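Side-chain contacts in DisA protein (PDB 6CCA), which probably transfers methyl groups from S-adenosylmethionine to carbon during disorazol polyketide assembly, building a gem-dimethyl group: residues Asp352-Phe357 and Trp366-Ser371; Leu332-Met337 and Pro373-Leu378; Asp285-Val290 and Ala311-Arg316; Thr90-Leu95 and Arg103-Leu108. All blocks are in the same frame, centred on the assembly; numbering follows the deposited sequence.

Contact 1 (Asp352-Phe357 and Trp366-Ser371)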
# COMPACT_ATOMS: atom_id res chain seq x y z
N ASP A 352 3.49 -12.57 0.55
CA ASP A 352 2.29 -13.29 0.10
C ASP A 352 1.14 -12.38 -0.22
O ASP A 352 0.40 -12.61 -1.16
CB ASP A 352 1.85 -14.26 1.20
CG ASP A 352 2.79 -15.46 1.39
OD1 ASP A 352 3.76 -15.64 0.66
OD2 ASP A 352 2.55 -16.23 2.32
N GLY A 353 0.99 -11.32 0.59
CA GLY A 353 -0.10 -10.35 0.41
C GLY A 353 -0.14 -9.71 -0.96
O GLY A 353 -1.22 -9.38 -1.49
N TRP A 354 1.06 -9.46 -1.54
CA TRP A 354 1.17 -8.91 -2.90
C TRP A 354 0.50 -9.81 -3.95
O TRP A 354 -0.10 -9.31 -4.92
CB TRP A 354 2.67 -8.78 -3.26
CG TRP A 354 2.95 -8.06 -4.57
CD1 TRP A 354 3.16 -8.64 -5.76
CD2 TRP A 354 3.08 -6.65 -4.80
NE1 TRP A 354 3.42 -7.71 -6.72
CE2 TRP A 354 3.40 -6.48 -6.16
CE3 TRP A 354 2.95 -5.53 -4.00
CZ2 TRP A 354 3.57 -5.25 -6.72
CZ3 TRP A 354 3.12 -4.29 -4.55
CH2 TRP A 354 3.43 -4.15 -5.91
N TRP A 355 0.62 -11.14 -3.77
CA TRP A 355 0.24 -12.08 -4.83
C TRP A 355 -1.10 -12.81 -4.53
O TRP A 355 -1.50 -13.80 -5.25
CB TRP A 355 1.35 -13.11 -5.03
CG TRP A 355 2.59 -12.52 -5.62
CD1 TRP A 355 3.76 -12.30 -4.97
CD2 TRP A 355 2.76 -12.06 -6.94
NE1 TRP A 355 4.66 -11.71 -5.82
CE2 TRP A 355 4.07 -11.55 -7.04
CE3 TRP A 355 1.91 -11.97 -8.04
CZ2 TRP A 355 4.55 -10.94 -8.22
CZ3 TRP A 355 2.38 -11.38 -9.18
CH2 TRP A 355 3.69 -10.88 -9.27
N LEU A 356 -1.81 -12.31 -3.52
CA LEU A 356 -3.02 -13.00 -3.00
C LEU A 356 -4.14 -12.91 -4.00
O LEU A 356 -4.96 -13.80 -4.11
CB LEU A 356 -3.41 -12.38 -1.63
CG LEU A 356 -4.39 -13.17 -0.74
CD1 LEU A 356 -3.83 -14.50 -0.24
CD2 LEU A 356 -4.81 -12.31 0.43
N PHE A 357 -4.17 -11.83 -4.77
CA PHE A 357 -5.25 -11.57 -5.69
C PHE A 357 -5.58 -12.71 -6.66
O PHE A 357 -4.68 -13.29 -7.25
CB PHE A 357 -5.04 -10.25 -6.46
CG PHE A 357 -3.86 -10.27 -7.38
CD1 PHE A 357 -2.57 -10.04 -6.88
CD2 PHE A 357 -4.02 -10.53 -8.73
CE1 PHE A 357 -1.47 -10.06 -7.75
CE2 PHE A 357 -2.93 -10.56 -9.58
CZ PHE A 357 -1.64 -10.33 -9.09
N TRP A 366 0.86 -7.67 -12.72
CA TRP A 366 1.87 -8.16 -11.79
C TRP A 366 1.86 -7.46 -10.47
O TRP A 366 2.93 -7.23 -9.86
CB TRP A 366 3.23 -8.09 -12.41
CG TRP A 366 3.46 -9.27 -13.41
CD1 TRP A 366 3.18 -10.63 -13.24
CD2 TRP A 366 4.05 -9.14 -14.68
NE1 TRP A 366 3.57 -11.33 -14.37
CE2 TRP A 366 4.13 -10.44 -15.25
CE3 TRP A 366 4.48 -8.05 -15.41
CZ2 TRP A 366 4.66 -10.66 -16.51
CZ3 TRP A 366 5.00 -8.26 -16.63
CH2 TRP A 366 5.09 -9.57 -17.18
N SER A 367 0.64 -7.23 -9.97
CA SER A 367 0.44 -6.45 -8.80
C SER A 367 -0.96 -6.62 -8.25
O SER A 367 -1.87 -6.99 -8.97
CB SER A 367 0.68 -5.00 -9.13
OG SER A 367 -0.50 -4.27 -9.42
N PRO A 368 -1.14 -6.32 -6.97
CA PRO A 368 -2.47 -6.22 -6.43
C PRO A 368 -3.02 -4.82 -6.49
O PRO A 368 -4.09 -4.58 -5.92
CB PRO A 368 -2.28 -6.66 -5.00
CG PRO A 368 -0.93 -6.06 -4.67
CD PRO A 368 -0.09 -6.18 -5.93
N LEU A 369 -2.33 -3.90 -7.15
CA LEU A 369 -2.63 -2.46 -7.01
C LEU A 369 -3.55 -1.91 -8.06
O LEU A 369 -3.61 -2.48 -9.18
CB LEU A 369 -1.32 -1.66 -7.08
CG LEU A 369 -0.25 -1.96 -6.02
CD1 LEU A 369 1.02 -1.10 -6.26
CD2 LEU A 369 -0.75 -1.81 -4.61
N LEU A 370 -4.19 -0.78 -7.76
CA LEU A 370 -4.98 -0.06 -8.69
C LEU A 370 -4.55 1.35 -8.81
O LEU A 370 -4.13 1.97 -7.83
CB LEU A 370 -6.49 -0.08 -8.32
CG LEU A 370 -7.29 -1.35 -8.63
CD1 LEU A 370 -6.95 -2.52 -7.77
CD2 LEU A 370 -8.75 -1.00 -8.35
N SER A 371 -4.62 1.93 -10.01
CA SER A 371 -4.36 3.34 -10.16
C SER A 371 -5.54 4.19 -9.61
O SER A 371 -6.56 3.64 -9.33
CB SER A 371 -4.23 3.74 -11.65
OG SER A 371 -5.47 3.56 -12.31

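Contact 2 (Leu332-Met337 and Pro373-Leu378)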
# COMPACT_ATOMS: atom_id res chain seq x y z
N LEU A 332 -15.34 5.32 3.19
CA LEU A 332 -14.12 4.54 3.08
C LEU A 332 -12.97 5.48 2.76
O LEU A 332 -13.11 6.33 1.86
CB LEU A 332 -14.30 3.52 1.99
CG LEU A 332 -13.06 2.71 1.63
CD1 LEU A 332 -12.58 1.88 2.84
CD2 LEU A 332 -13.33 1.77 0.46
N VAL A 333 -11.92 5.43 3.56
CA VAL A 333 -10.73 6.26 3.34
C VAL A 333 -9.59 5.29 3.05
O VAL A 333 -9.23 4.40 3.90
CB VAL A 333 -10.42 7.08 4.59
CG1 VAL A 333 -9.13 7.87 4.34
CG2 VAL A 333 -11.61 7.98 4.91
N LEU A 334 -9.05 5.38 1.84
CA LEU A 334 -7.92 4.55 1.43
C LEU A 334 -6.65 5.38 1.28
O LEU A 334 -6.70 6.51 0.72
CB LEU A 334 -8.22 3.88 0.08
CG LEU A 334 -9.41 2.98 -0.06
CD1 LEU A 334 -9.68 2.57 -1.50
CD2 LEU A 334 -9.21 1.75 0.81
N ASN A 335 -5.53 4.82 1.75
CA ASN A 335 -4.21 5.27 1.37
C ASN A 335 -3.57 4.12 0.63
O ASN A 335 -3.41 3.00 1.23
CB ASN A 335 -3.43 5.62 2.62
CG ASN A 335 -2.03 6.14 2.32
OD1 ASN A 335 -1.60 6.21 1.15
ND2 ASN A 335 -1.34 6.59 3.37
N GLU A 336 -3.31 4.30 -0.64
CA GLU A 336 -2.89 3.24 -1.52
C GLU A 336 -1.75 3.65 -2.47
O GLU A 336 -1.65 4.78 -2.91
CB GLU A 336 -4.06 2.73 -2.41
CG GLU A 336 -5.00 1.73 -1.72
CD GLU A 336 -4.35 0.35 -1.57
OE1 GLU A 336 -3.56 -0.09 -2.42
OE2 GLU A 336 -4.62 -0.32 -0.58
N MET A 337 -0.92 2.67 -2.82
CA MET A 337 0.10 2.88 -3.83
C MET A 337 -0.63 2.64 -5.18
O MET A 337 -1.34 1.63 -5.31
CB MET A 337 1.31 1.93 -3.63
CG MET A 337 1.89 2.06 -2.23
SD MET A 337 2.69 3.70 -1.98
CE MET A 337 3.06 3.48 -0.23
N PRO A 373 -7.56 6.28 -11.22
CA PRO A 373 -8.77 6.13 -12.08
C PRO A 373 -9.39 4.77 -11.95
O PRO A 373 -10.62 4.66 -11.85
CB PRO A 373 -8.25 6.42 -13.53
CG PRO A 373 -7.01 7.27 -13.34
CD PRO A 373 -6.39 6.84 -11.97
N MET A 374 -8.59 3.73 -11.83
CA MET A 374 -9.13 2.38 -11.59
C MET A 374 -9.89 2.23 -10.26
O MET A 374 -10.96 1.63 -10.21
CB MET A 374 -8.06 1.30 -11.68
CG MET A 374 -7.45 1.11 -13.10
SD MET A 374 -5.84 0.25 -13.01
CE MET A 374 -6.33 -1.41 -12.75
N TRP A 375 -9.36 2.80 -9.19
CA TRP A 375 -10.08 2.79 -7.90
C TRP A 375 -11.40 3.57 -8.00
O TRP A 375 -12.43 3.10 -7.49
CB TRP A 375 -9.23 3.46 -6.81
CG TRP A 375 -8.28 2.54 -6.10
CD1 TRP A 375 -6.93 2.65 -6.14
CD2 TRP A 375 -8.56 1.45 -5.18
NE1 TRP A 375 -6.35 1.72 -5.32
CE2 TRP A 375 -7.31 0.93 -4.77
CE3 TRP A 375 -9.73 0.83 -4.70
CZ2 TRP A 375 -7.19 -0.11 -3.91
CZ3 TRP A 375 -9.60 -0.27 -3.88
CH2 TRP A 375 -8.32 -0.71 -3.48
N LYS A 376 -11.37 4.69 -8.70
CA LYS A 376 -12.58 5.52 -8.88
C LYS A 376 -13.65 4.70 -9.57
O LYS A 376 -14.81 4.56 -9.04
CB LYS A 376 -12.25 6.88 -9.53
CG LYS A 376 -13.45 7.82 -9.66
CD LYS A 376 -13.12 9.14 -10.29
CE LYS A 376 -14.32 10.09 -10.22
NZ LYS A 376 -15.35 9.61 -11.10
N GLY A 377 -13.31 4.11 -10.71
CA GLY A 377 -14.29 3.31 -11.49
C GLY A 377 -14.77 2.11 -10.74
O GLY A 377 -15.97 1.81 -10.68
N LEU A 378 -13.86 1.41 -10.09
CA LEU A 378 -14.31 0.27 -9.33
C LEU A 378 -15.24 0.61 -8.12
O LEU A 378 -16.23 -0.13 -7.88
CB LEU A 378 -13.13 -0.57 -8.81
CG LEU A 378 -13.41 -1.86 -8.03
CD1 LEU A 378 -14.14 -2.90 -8.84
CD2 LEU A 378 -12.15 -2.47 -7.43
O HOH W 1 -3.71 0.35 -5.07

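Contact 3 (Asp285-Val290 and Ala311-Arg316)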
# COMPACT_ATOMS: atom_id res chain seq x y z
N ASP A 285 -10.81 -10.30 9.68
CA ASP A 285 -10.41 -10.79 8.40
C ASP A 285 -11.58 -10.45 7.49
O ASP A 285 -12.67 -10.97 7.70
CB ASP A 285 -10.27 -12.30 8.43
CG ASP A 285 -9.79 -12.87 7.08
OD1 ASP A 285 -9.82 -12.15 6.09
OD2 ASP A 285 -9.36 -14.02 7.03
N LEU A 286 -11.40 -9.51 6.55
CA LEU A 286 -12.57 -8.98 5.81
C LEU A 286 -13.10 -10.01 4.82
O LEU A 286 -14.30 -9.97 4.46
CB LEU A 286 -12.23 -7.71 5.02
CG LEU A 286 -12.17 -6.40 5.76
CD1 LEU A 286 -11.64 -5.33 4.78
CD2 LEU A 286 -13.51 -6.00 6.37
N GLU A 287 -12.18 -10.89 4.39
CA GLU A 287 -12.50 -12.03 3.55
C GLU A 287 -13.35 -13.09 4.26
O GLU A 287 -13.76 -14.02 3.63
CB GLU A 287 -11.22 -12.65 2.98
CG GLU A 287 -10.53 -11.76 1.90
CD GLU A 287 -9.36 -12.45 1.20
OE1 GLU A 287 -8.22 -12.25 1.57
OE2 GLU A 287 -9.56 -13.22 0.27
N GLY A 288 -13.60 -12.97 5.54
CA GLY A 288 -14.48 -13.89 6.20
C GLY A 288 -15.78 -13.24 6.54
O GLY A 288 -16.14 -12.21 6.02
N ASP A 289 -16.46 -13.81 7.49
CA ASP A 289 -17.78 -13.39 7.81
C ASP A 289 -17.68 -12.38 8.94
O ASP A 289 -17.41 -12.73 10.08
CB ASP A 289 -18.61 -14.62 8.21
CG ASP A 289 -19.97 -14.28 8.78
OD1 ASP A 289 -20.28 -13.10 9.06
OD2 ASP A 289 -20.74 -15.24 8.98
N VAL A 290 -17.95 -11.10 8.63
CA VAL A 290 -17.63 -10.04 9.60
C VAL A 290 -18.52 -10.13 10.82
O VAL A 290 -18.10 -9.85 11.93
CB VAL A 290 -17.61 -8.65 8.94
CG1 VAL A 290 -16.58 -8.63 7.80
CG2 VAL A 290 -18.99 -8.29 8.44
N ALA A 311 -4.77 -6.20 -0.34
CA ALA A 311 -4.29 -7.57 0.01
C ALA A 311 -5.42 -8.50 0.27
O ALA A 311 -5.66 -8.89 1.41
CB ALA A 311 -3.35 -7.56 1.21
N THR A 312 -6.12 -8.85 -0.80
CA THR A 312 -7.32 -9.65 -0.70
C THR A 312 -7.47 -10.44 -1.99
O THR A 312 -7.00 -10.03 -3.05
CB THR A 312 -8.57 -8.74 -0.50
OG1 THR A 312 -9.73 -9.57 -0.40
CG2 THR A 312 -8.76 -7.79 -1.68
N LYS A 313 -8.19 -11.55 -1.92
CA LYS A 313 -8.38 -12.38 -3.09
C LYS A 313 -9.33 -11.84 -4.09
O LYS A 313 -9.12 -11.98 -5.29
CB LYS A 313 -8.91 -13.76 -2.65
CG LYS A 313 -7.84 -14.56 -1.99
CD LYS A 313 -8.28 -15.98 -1.70
CE LYS A 313 -7.16 -16.69 -0.95
NZ LYS A 313 -7.70 -17.72 -0.02
N ASN A 314 -10.40 -11.22 -3.59
CA ASN A 314 -11.40 -10.63 -4.40
C ASN A 314 -11.81 -9.23 -3.92
O ASN A 314 -12.46 -9.08 -2.91
CB ASN A 314 -12.66 -11.50 -4.41
CG ASN A 314 -13.64 -11.02 -5.45
OD1 ASN A 314 -14.39 -10.08 -5.24
ND2 ASN A 314 -13.54 -11.60 -6.63
N LEU A 315 -11.40 -8.22 -4.67
CA LEU A 315 -11.57 -6.84 -4.27
C LEU A 315 -13.04 -6.45 -4.14
O LEU A 315 -13.43 -5.80 -3.18
CB LEU A 315 -10.76 -5.92 -5.21
CG LEU A 315 -10.50 -4.49 -4.73
CD1 LEU A 315 -9.94 -4.52 -3.28
CD2 LEU A 315 -9.57 -3.75 -5.69
N ARG A 316 -13.85 -6.81 -5.13
CA ARG A 316 -15.27 -6.46 -5.14
C ARG A 316 -15.98 -7.01 -3.91
O ARG A 316 -16.82 -6.33 -3.31
CB ARG A 316 -15.94 -6.96 -6.41
CG ARG A 316 -15.57 -6.18 -7.66
CD ARG A 316 -16.32 -6.70 -8.88
NE ARG A 316 -15.77 -6.18 -10.13
CZ ARG A 316 -16.13 -5.03 -10.68
NH1 ARG A 316 -17.05 -4.27 -10.10
NH2 ARG A 316 -15.57 -4.63 -11.82

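Contact 4 (Thr90-Leu95 and Arg103-Leu108)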
# COMPACT_ATOMS: atom_id res chain seq x y z
N THR A 90 14.17 -22.48 -18.72
CA THR A 90 15.38 -23.17 -18.31
C THR A 90 16.13 -22.43 -17.22
O THR A 90 16.56 -23.01 -16.21
CB THR A 90 16.36 -23.29 -19.48
OG1 THR A 90 15.71 -24.01 -20.53
CG2 THR A 90 17.60 -24.04 -19.05
N LEU A 91 16.29 -21.14 -17.43
CA LEU A 91 16.91 -20.28 -16.44
C LEU A 91 16.22 -20.33 -15.09
O LEU A 91 16.86 -20.47 -14.11
CB LEU A 91 16.95 -18.86 -16.95
CG LEU A 91 17.68 -17.81 -16.14
CD1 LEU A 91 19.14 -18.14 -16.02
CD2 LEU A 91 17.47 -16.43 -16.70
N ARG A 92 14.91 -20.23 -15.05
CA ARG A 92 14.19 -20.25 -13.78
C ARG A 92 14.60 -21.44 -12.99
O ARG A 92 14.86 -21.36 -11.84
CB ARG A 92 12.70 -20.29 -14.02
CG ARG A 92 11.83 -20.64 -12.84
CD ARG A 92 10.47 -20.03 -13.07
NE ARG A 92 9.26 -20.75 -12.69
CZ ARG A 92 8.73 -20.83 -11.45
NH1 ARG A 92 9.37 -20.35 -10.41
NH2 ARG A 92 7.57 -21.43 -11.26
N GLU A 93 14.63 -22.56 -13.65
CA GLU A 93 15.00 -23.85 -13.02
C GLU A 93 16.44 -23.84 -12.64
O GLU A 93 16.81 -24.24 -11.55
CB GLU A 93 14.72 -25.06 -13.95
CG GLU A 93 13.31 -25.09 -14.57
CD GLU A 93 12.18 -24.70 -13.61
OE1 GLU A 93 12.32 -24.95 -12.39
OE2 GLU A 93 11.13 -24.17 -14.06
N ARG A 94 17.27 -23.39 -13.55
CA ARG A 94 18.66 -23.34 -13.25
C ARG A 94 19.02 -22.41 -12.08
O ARG A 94 19.97 -22.70 -11.34
CB ARG A 94 19.41 -22.86 -14.47
CG ARG A 94 20.88 -22.59 -14.17
CD ARG A 94 21.57 -22.08 -15.41
NE ARG A 94 22.31 -20.85 -15.15
CZ ARG A 94 22.44 -19.86 -16.02
NH1 ARG A 94 21.85 -19.90 -17.21
NH2 ARG A 94 23.14 -18.80 -15.69
N LEU A 95 18.32 -21.28 -11.94
CA LEU A 95 18.62 -20.34 -10.82
C LEU A 95 18.05 -20.80 -9.52
O LEU A 95 18.53 -20.38 -8.47
CB LEU A 95 18.05 -18.93 -11.12
CG LEU A 95 18.73 -18.14 -12.23
CD1 LEU A 95 17.99 -16.84 -12.49
CD2 LEU A 95 20.17 -17.87 -11.85
N ARG A 103 5.55 -15.95 -10.75
CA ARG A 103 5.00 -14.73 -11.32
C ARG A 103 5.97 -13.54 -10.95
O ARG A 103 6.23 -12.71 -11.79
CB ARG A 103 3.57 -14.42 -10.82
CG ARG A 103 2.49 -15.35 -11.35
CD ARG A 103 1.15 -15.12 -10.67
NE ARG A 103 1.18 -15.64 -9.31
CZ ARG A 103 0.21 -15.50 -8.41
NH1 ARG A 103 -0.89 -14.82 -8.70
NH2 ARG A 103 0.39 -16.00 -7.21
N LEU A 104 6.55 -13.54 -9.76
CA LEU A 104 7.56 -12.47 -9.49
C LEU A 104 8.71 -12.53 -10.56
O LEU A 104 9.13 -11.55 -11.13
CB LEU A 104 8.15 -12.63 -8.09
CG LEU A 104 9.22 -11.57 -7.68
CD1 LEU A 104 8.77 -10.16 -7.91
CD2 LEU A 104 9.67 -11.83 -6.24
N TYR A 105 9.19 -13.75 -10.81
CA TYR A 105 10.25 -13.97 -11.78
C TYR A 105 9.86 -13.45 -13.10
O TYR A 105 10.62 -12.69 -13.70
CB TYR A 105 10.60 -15.48 -11.83
CG TYR A 105 11.54 -15.90 -12.97
CD1 TYR A 105 12.90 -15.68 -12.88
CD2 TYR A 105 11.04 -16.55 -14.12
CE1 TYR A 105 13.76 -16.06 -13.93
CE2 TYR A 105 11.89 -16.95 -15.14
CZ TYR A 105 13.26 -16.72 -15.02
OH TYR A 105 14.15 -17.10 -16.04
N ASP A 106 8.66 -13.78 -13.62
CA ASP A 106 8.23 -13.20 -14.88
C ASP A 106 8.20 -11.69 -14.83
O ASP A 106 8.57 -11.01 -15.81
CB ASP A 106 6.84 -13.67 -15.33
CG ASP A 106 6.75 -15.22 -15.53
OD1 ASP A 106 7.78 -15.91 -15.77
OD2 ASP A 106 5.62 -15.72 -15.37
N SER A 107 7.68 -11.13 -13.73
CA SER A 107 7.70 -9.67 -13.60
C SER A 107 9.14 -9.07 -13.61
O SER A 107 9.36 -8.02 -14.25
CB SER A 107 6.96 -9.24 -12.30
OG SER A 107 6.88 -7.83 -12.28
N LEU A 108 10.07 -9.74 -12.98
CA LEU A 108 11.47 -9.24 -12.92
C LEU A 108 12.07 -9.24 -14.35
O LEU A 108 12.75 -8.29 -14.73
CB LEU A 108 12.34 -10.07 -11.99
CG LEU A 108 11.91 -10.07 -10.51
CD1 LEU A 108 12.79 -11.00 -9.68
CD2 LEU A 108 11.80 -8.64 -9.93

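Contact 1 (Asp352-Phe357 and Trp366-Ser371)
In the long loop between helices 342-346 and 372-381, a tryptophan-proline CH-pi contact joins Trp354 to Pro368. Pro368 CD sits over the centre of the six-membered ring of Trp354, 3.5 Å from its centroid. Trp354 CG is anti to the backbone N (chi1 -172°), which carries the indole across the loop. There NE1 donates to Trp366 O at 3.2 Å. The bond is bent, with an N-H...O angle of 141°, and it reaches the oxygen from above the carbonyl plane. At the far end of the indole, Trp354 CH2 meets Leu369 CD1 at 3.9 Å. Phe357 meets the same proline at another atom, its CD1 lying 3.9 Å from Pro368 CB. Ser367 O lies over one face of the Phe357 ring, 3.3 Å from CE1. Trp354 O is buried against the proline ring and finds no polar partner. Trp355 CH2 touches Trp366 CD1, while Trp355 NE1 bonds to Gly349 O. Ser367 OG accepts from Leu369 N at 2.9 Å and bonds to Met364 O. The arrangement is a CH-pi contact of proline on tryptophan, next to an ST turn made by Ser367, within a buried loop.

Contact 2 (Leu332-Met337 and Pro373-Leu378)
Leu334 makes the first contact from strand 330-337 to Trp375 of helix 372-381. Its CD1 lies over one face of the indole, offset toward the rim. The distance from CD1 to the centroid of the six-membered ring is 3.8 Å, a CH-pi contact. The nearest ring atom is Trp375 CE3, 3.6 Å from Leu334 CD1. Two residues on, Glu336 faces the same helix. Its CG is anti to the carbonyl carbon (chi1 -81°), and the chain then bends at chi2. This brings the methylene against the indole, with Glu336 CG 3.6 Å from Trp375 CZ2, while the carboxylate goes on past the ring. Carboxylate and indole planes are 51° apart. Glu336 OE2 is hydrogen-bonded to His310 ND1. At Met337 the side chain turns away from the helix, and its backbone takes over. A water in the plane of the indole accepts from Trp375 NE1 at 3.0 Å. The same water is 2.7 Å from Glu336 OE1 and 2.7 Å from Met337 O. The strand is paired in parallel with 300-306 and antiparallel with 402-409, as in the Rossmann-like fold of class I methyltransferases. Apolar packing on the indole is thus joined to a polar edge bridged by one water. The two carboxylate oxygens have different partners, the water and His310, which should limit rotation of the group.

Contact 3 (Asp285-Val290 and Ala311-Arg316)
Glu287 CG is anti to the carbonyl carbon (chi1 -71°), and the chain runs on extended, so its carboxylate crosses to the backbone of Thr312 and Lys313. Thr312 OG1 is anti to the backbone N, which sets the hydroxyl beside the Glu287 side chain. Glu287 belongs to a type I beta turn, Asp285 to Gly288, in the loop between strands 279-281 and 300-306 of the methyltransferase domain. The turn is closed by Gly288 N bonding to Asp285 O at 3.1 Å. Asp285 OD1 adds a weak bond from Glu287 N. The partner segment leads into helix 315-325, where Asn314 is the N-cap: its OD1 accepts from Ser317 N. Thr312 OG1 is close to Glu287 CG, at 3.3 Å, but its hydrogen bond is with Thr318 OG1. From the same turn, Leu286 packs on helix 315-325 through Thr318, Ile322 and Leu325. The contact lies at the surface, and Glu287 also touches a crystal neighbour, which may influence its pose. A very close approach of its OE2 to Lys313 CB is therefore doubtful. The ammonium of Lys313 makes no salt bridge here, since its NZ stays 4.9 Å from Glu287 OE2. The amide of Lys313 meets OE2 from well above the carboxylate plane, 65° out of it. This one hydrogen bond across the contact, from Lys313 N to Glu287 OE2, is 3.1 Å long, with an N-H...O angle of 153°.

Contact 4 (Thr90-Leu95 and Arg103-Leu108)
Tyr105 of helix 102-114 reaches across to helix 88-95 and is gripped by Leu91 and Arg92. The tight part is at the ring and its hydroxyl. Arg92 CB lies over one face of the phenol, 4.0 Å from the ring centroid, and comes within 3.6 Å of Tyr105 CE2. Further along the same chain, Arg92 CD is 3.7 Å from Tyr105 CD2. The tyrosine CG is anti to the backbone N (chi1 171°), which points the ring at Leu91 and Arg92 in the middle of helix 88-95. Its hydroxyl ends beside Leu91, with OH 3.4 Å from CB and 3.5 Å from CD2 of that leucine. Phe73 of helix 55-75 also packs on Tyr105. The loose part is the end of Arg92. Its chain bends at chi3, and the guanidinium plane is 27° from the ring plane. NH1 makes a weak hydrogen bond to Ala98 O, and Arg92 NE stays 5.9 Å from Asp106 OD1. Helices 55-75, 88-95 and 102-114 followed by strands 118-121 and 124-127 would fit a winged-helix-like layout. Between the helices the contact is apolar, made by the aliphatic part of the arginine. The phenol adds a polar anchor, as Tyr105 OH donates to Ala88 O.

Contacts 1, 2 and 4 are buried, while contact 3 lies at the surface. Contact 1 lies in the loop that leads into helix 372-381 of contact 2. Helix 315-325 of contact 3 packs against the same helix, and Leu315 touches both Leu370 and Leu378. Contact 4, though buried, has its centre about 25 Å from the centre of the chain. It reaches contact 1 through Arg103 and Leu104 on Trp355. A tryptophan or tyrosine carries each buried contact, each with a CH-pi approach. They differ in polar chemistry: an indole-to-carbonyl bond in contact 1, a shared water in contact 2, a phenol anchor in contact 4. Contact 3 instead relies on a carboxylate and a backbone amide.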